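Local coordinates for protein KLLA0C04147p (Kluyveromyces lactis, PDB 5H2A) that probably binds and transfers sterols as an oxysterol-binding-protein relative, Osh1, of which this chain is the ankyrin-repeat domain, at residues R206-L215 with I250-A261. Residues are numbered along the deposited sequence; the frame is centred on the assembly and turned at random.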
loop_
_atom_site.group_PDB
_atom_site.type_symbol
_atom_site.label_atom_id
_atom_site.label_comp_id
_atom_site.label_asym_id
_atom_site.label_seq_id
_atom_site.Cartn_x
_atom_site.Cartn_y
_atom_site.Cartn_z
ATOM N N ARG A 206 25.835 1.846 -16.533
ATOM C CA ARG A 206 25.373 1.312 -17.820
ATOM C C ARG A 206 24.469 0.099 -17.629
ATOM O O ARG A 206 24.470 -0.828 -18.440
ATOM C CB ARG A 206 26.546 0.954 -18.737
ATOM C CG ARG A 206 26.952 2.073 -19.657
ATOM C CD ARG A 206 27.581 3.196 -18.893
ATOM N NE ARG A 206 27.983 4.308 -19.759
ATOM C CZ ARG A 206 28.673 5.357 -19.321
ATOM N NH1 ARG A 206 29.032 5.414 -18.042
ATOM N NH2 ARG A 206 29.009 6.339 -20.147
ATOM N N ASP A 207 23.693 0.090 -16.552
ATOM C CA ASP A 207 22.852 -1.056 -16.230
ATOM C C ASP A 207 21.498 -0.791 -16.886
ATOM O O ASP A 207 20.612 -0.179 -16.300
ATOM C CB ASP A 207 22.753 -1.238 -14.716
ATOM C CG ASP A 207 22.131 -2.571 -14.328
ATOM O OD1 ASP A 207 21.387 -3.151 -15.160
ATOM O OD2 ASP A 207 22.387 -3.047 -13.199
ATOM N N ILE A 208 21.349 -1.256 -18.128
ATOM C CA ILE A 208 20.139 -0.984 -18.904
ATOM C C ILE A 208 18.918 -1.578 -18.219
ATOM O O ILE A 208 17.869 -0.927 -18.106
ATOM C CB ILE A 208 20.297 -1.532 -20.334
ATOM C CG1 ILE A 208 21.346 -0.706 -21.088
ATOM C CG2 ILE A 208 18.955 -1.524 -21.062
ATOM C CD1 ILE A 208 21.808 -1.336 -22.411
ATOM N N LEU A 209 19.035 -2.829 -17.764
ATOM C CA LEU A 209 17.930 -3.500 -17.070
ATOM C C LEU A 209 17.400 -2.666 -15.907
ATOM O O LEU A 209 16.180 -2.486 -15.746
ATOM C CB LEU A 209 18.400 -4.864 -16.556
ATOM C CG LEU A 209 17.362 -5.685 -15.777
ATOM C CD1 LEU A 209 16.296 -6.207 -16.724
ATOM C CD2 LEU A 209 18.019 -6.826 -15.020
ATOM N N LEU A 210 18.307 -2.173 -15.063
ATOM C CA LEU A 210 17.885 -1.445 -13.873
ATOM C C LEU A 210 17.444 -0.027 -14.214
ATOM O O LEU A 210 16.499 0.481 -13.609
ATOM C CB LEU A 210 19.004 -1.419 -12.825
ATOM C CG LEU A 210 18.978 -2.594 -11.833
ATOM C CD1 LEU A 210 17.722 -2.562 -10.977
ATOM C CD2 LEU A 210 19.081 -3.940 -12.577
ATOM N N CYS A 211 18.100 0.626 -15.178
ATOM C CA CYS A 211 17.614 1.942 -15.602
ATOM C C CYS A 211 16.190 1.865 -16.137
ATOM O O CYS A 211 15.366 2.734 -15.842
ATOM C CB CYS A 211 18.537 2.543 -16.656
ATOM S SG CYS A 211 20.094 3.078 -15.949
ATOM N N ARG A 212 15.888 0.848 -16.948
ATOM C CA ARG A 212 14.520 0.703 -17.453
ATOM C C ARG A 212 13.524 0.540 -16.310
ATOM O O ARG A 212 12.452 1.161 -16.314
ATOM C CB ARG A 212 14.435 -0.490 -18.408
ATOM C CG ARG A 212 13.517 -0.245 -19.599
ATOM C CD ARG A 212 13.223 -1.521 -20.384
ATOM N NE ARG A 212 14.410 -2.131 -20.974
ATOM C CZ ARG A 212 15.074 -1.627 -22.009
ATOM N NH1 ARG A 212 14.684 -0.485 -22.562
ATOM N NH2 ARG A 212 16.132 -2.264 -22.486
ATOM N N TRP A 213 13.859 -0.298 -15.331
ATOM C CA TRP A 213 12.984 -0.508 -14.183
ATOM C C TRP A 213 12.780 0.785 -13.411
ATOM O O TRP A 213 11.644 1.141 -13.050
ATOM C CB TRP A 213 13.558 -1.602 -13.266
ATOM C CG TRP A 213 12.539 -1.994 -12.240
ATOM C CD1 TRP A 213 11.603 -2.984 -12.356
ATOM C CD2 TRP A 213 12.286 -1.345 -10.986
ATOM N NE1 TRP A 213 10.804 -3.018 -11.228
ATOM C CE2 TRP A 213 11.198 -2.019 -10.376
ATOM C CE3 TRP A 213 12.879 -0.269 -10.309
ATOM C CZ2 TRP A 213 10.697 -1.652 -9.128
ATOM C CZ3 TRP A 213 12.385 0.087 -9.068
ATOM C CH2 TRP A 213 11.299 -0.597 -8.493
ATOM N N ILE A 214 13.875 1.512 -13.146
ATOM C CA ILE A 214 13.758 2.782 -12.429
ATOM C C ILE A 214 12.858 3.745 -13.199
ATOM O O ILE A 214 11.949 4.359 -12.629
ATOM C CB ILE A 214 15.152 3.391 -12.185
ATOM C CG1 ILE A 214 15.942 2.527 -11.198
ATOM C CG2 ILE A 214 15.035 4.817 -11.663
ATOM C CD1 ILE A 214 17.445 2.844 -11.202
ATOM N N LEU A 215 13.079 3.868 -14.517
ATOM C CA LEU A 215 12.265 4.803 -15.302
ATOM C C LEU A 215 10.808 4.357 -15.388
ATOM O O LEU A 215 9.914 5.197 -15.544
ATOM C CB LEU A 215 12.855 4.981 -16.701
ATOM C CG LEU A 215 14.186 5.741 -16.746
ATOM C CD1 LEU A 215 14.804 5.706 -18.148
ATOM C CD2 LEU A 215 14.032 7.178 -16.253
ATOM N N ILE A 250 25.129 0.639 -26.203
ATOM C CA ILE A 250 24.675 0.688 -24.813
ATOM C C ILE A 250 24.265 2.105 -24.438
ATOM O O ILE A 250 23.144 2.340 -23.976
ATOM C CB ILE A 250 25.770 0.149 -23.877
ATOM C CG1 ILE A 250 25.961 -1.349 -24.107
ATOM C CG2 ILE A 250 25.424 0.441 -22.398
ATOM C CD1 ILE A 250 27.327 -1.881 -23.589
ATOM N N ASP A 251 25.178 3.068 -24.618
ATOM C CA ASP A 251 24.857 4.454 -24.294
ATOM C C ASP A 251 23.735 4.985 -25.173
ATOM O O ASP A 251 22.938 5.819 -24.725
ATOM C CB ASP A 251 26.107 5.328 -24.427
ATOM C CG ASP A 251 26.983 5.277 -23.179
ATOM O OD1 ASP A 251 26.775 4.363 -22.347
ATOM O OD2 ASP A 251 27.870 6.146 -23.016
ATOM N N LEU A 252 23.649 4.512 -26.420
ATOM C CA LEU A 252 22.545 4.954 -27.271
ATOM C C LEU A 252 21.208 4.513 -26.690
ATOM O O LEU A 252 20.249 5.293 -26.651
ATOM C CB LEU A 252 22.716 4.426 -28.695
ATOM C CG LEU A 252 21.562 4.848 -29.610
ATOM C CD1 LEU A 252 21.497 6.361 -29.672
ATOM C CD2 LEU A 252 21.721 4.249 -31.011
ATOM N N GLU A 253 21.128 3.273 -26.209
ATOM C CA GLU A 253 19.867 2.812 -25.646
ATOM C C GLU A 253 19.502 3.608 -24.398
ATOM O O GLU A 253 18.339 3.993 -24.219
ATOM C CB GLU A 253 19.923 1.318 -25.340
ATOM C CG GLU A 253 18.624 0.820 -24.711
ATOM C CD GLU A 253 18.447 -0.683 -24.804
ATOM O OE1 GLU A 253 19.428 -1.386 -25.142
ATOM O OE2 GLU A 253 17.315 -1.155 -24.538
ATOM N N LEU A 254 20.486 3.869 -23.529
ATOM C CA LEU A 254 20.237 4.686 -22.341
ATOM C C LEU A 254 19.791 6.088 -22.725
ATOM O O LEU A 254 18.880 6.645 -22.107
ATOM C CB LEU A 254 21.503 4.759 -21.479
ATOM C CG LEU A 254 21.925 3.416 -20.876
ATOM C CD1 LEU A 254 23.379 3.454 -20.329
ATOM C CD2 LEU A 254 20.944 3.052 -19.761
ATOM N N LYS A 255 20.438 6.681 -23.731
ATOM C CA LYS A 255 20.041 8.013 -24.181
ATOM C C LYS A 255 18.582 8.028 -24.636
ATOM O O LYS A 255 17.808 8.916 -24.252
ATOM C CB LYS A 255 20.980 8.468 -25.301
ATOM C CG LYS A 255 20.527 9.671 -26.110
ATOM C CD LYS A 255 21.702 10.218 -26.939
ATOM C CE LYS A 255 21.252 11.160 -28.054
ATOM N NZ LYS A 255 20.968 10.440 -29.338
ATOM N N LYS A 256 18.191 7.049 -25.458
ATOM C CA LYS A 256 16.813 6.994 -25.951
ATOM C C LYS A 256 15.822 6.815 -24.809
ATOM O O LYS A 256 14.751 7.440 -24.795
ATOM C CB LYS A 256 16.663 5.852 -26.963
ATOM C CG LYS A 256 17.329 6.121 -28.314
ATOM C CD LYS A 256 16.878 5.103 -29.359
ATOM C CE LYS A 256 17.841 5.041 -30.537
ATOM N NZ LYS A 256 17.906 6.344 -31.262
ATOM N N MET A 257 16.156 5.957 -23.846
ATOM C CA MET A 257 15.283 5.760 -22.687
ATOM C C MET A 257 15.138 7.039 -21.873
ATOM O O MET A 257 14.042 7.362 -21.386
ATOM C CB MET A 257 15.842 4.653 -21.794
ATOM C CG MET A 257 15.855 3.273 -22.392
ATOM S SD MET A 257 16.977 2.237 -21.433
ATOM C CE MET A 257 16.805 3.077 -19.856
ATOM N N LEU A 258 16.236 7.771 -21.696
ATOM C CA LEU A 258 16.175 8.994 -20.895
ATOM C C LEU A 258 15.402 10.088 -21.617
ATOM O O LEU A 258 14.675 10.864 -20.979
ATOM C CB LEU A 258 17.590 9.465 -20.559
ATOM C CG LEU A 258 18.291 8.557 -19.536
ATOM C CD1 LEU A 258 19.766 8.894 -19.443
ATOM C CD2 LEU A 258 17.600 8.724 -18.170
ATOM N N GLU A 259 15.547 10.160 -22.942
ATOM C CA GLU A 259 14.822 11.157 -23.719
ATOM C C GLU A 259 13.325 10.889 -23.690
ATOM O O GLU A 259 12.529 11.818 -23.505
ATOM C CB GLU A 259 15.349 11.183 -25.155
ATOM C CG GLU A 259 16.652 11.922 -25.303
ATOM C CD GLU A 259 17.301 11.731 -26.685
ATOM O OE1 GLU A 259 16.798 10.917 -27.495
ATOM O OE2 GLU A 259 18.322 12.397 -26.948
ATOM N N LYS A 260 12.924 9.623 -23.831
ATOM C CA LYS A 260 11.509 9.291 -23.737
ATOM C C LYS A 260 10.974 9.550 -22.329
ATOM O O LYS A 260 9.853 10.051 -22.162
ATOM C CB LYS A 260 11.294 7.838 -24.148
ATOM C CG LYS A 260 9.873 7.344 -23.966
ATOM C CD LYS A 260 9.818 5.821 -23.904
ATOM C CE LYS A 260 8.894 5.335 -22.778
ATOM N NZ LYS A 260 9.341 5.788 -21.416
ATOM N N ALA A 261 11.762 9.225 -21.300
ATOM C CA ALA A 261 11.322 9.491 -19.931
ATOM C C ALA A 261 11.161 10.989 -19.684
ATOM O O ALA A 261 10.247 11.419 -18.964
ATOM C CB ALA A 261 12.310 8.875 -18.936
#
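Helix 208-215 and helix 250-261 run parallel, 1° between their N-to-C directions, with axes 10.7 Å apart, and R206, just before helix 208-215, lies level with I250. R206 grips D251 side-on: NE reaches OD1 at 2.9 Å and NH2 reaches OD2 at 3.1 Å. Both oxygens of this bidentate grip use syn lone pairs, and the guanidinium and carboxylate planes, 20° apart, are nearly coplanar. R206 CG lies 3.5 Å from I250 CG2, the side chains crossing at about a right angle; beyond it, the chi2 bend (69°) swings CD and the guanidinium toward D251. Replacing R206 with an alanine is likely to leave the D251 carboxylate without this countercharge and lose the CG packing on I250. R212 NH2 meets E253 OE2 at 2.6 Å, in the guanidinium plane but from above the carboxylate; the NH1 bond to that oxygen is weak. The apolar side chains interlock knobs-into-holes: I208 sits among I250, E253, L254 and M257, while M257 sits among I208, C211, R212 and L215, its CE 3.7 Å from C211 CB. L215 CD2 closes the row against A261 CB at 3.6 Å. F202 of helix 198-204 touches C211; such side-by-side parallel helices are consistent with ankyrin-domain stacking, here between the chain's last two helices.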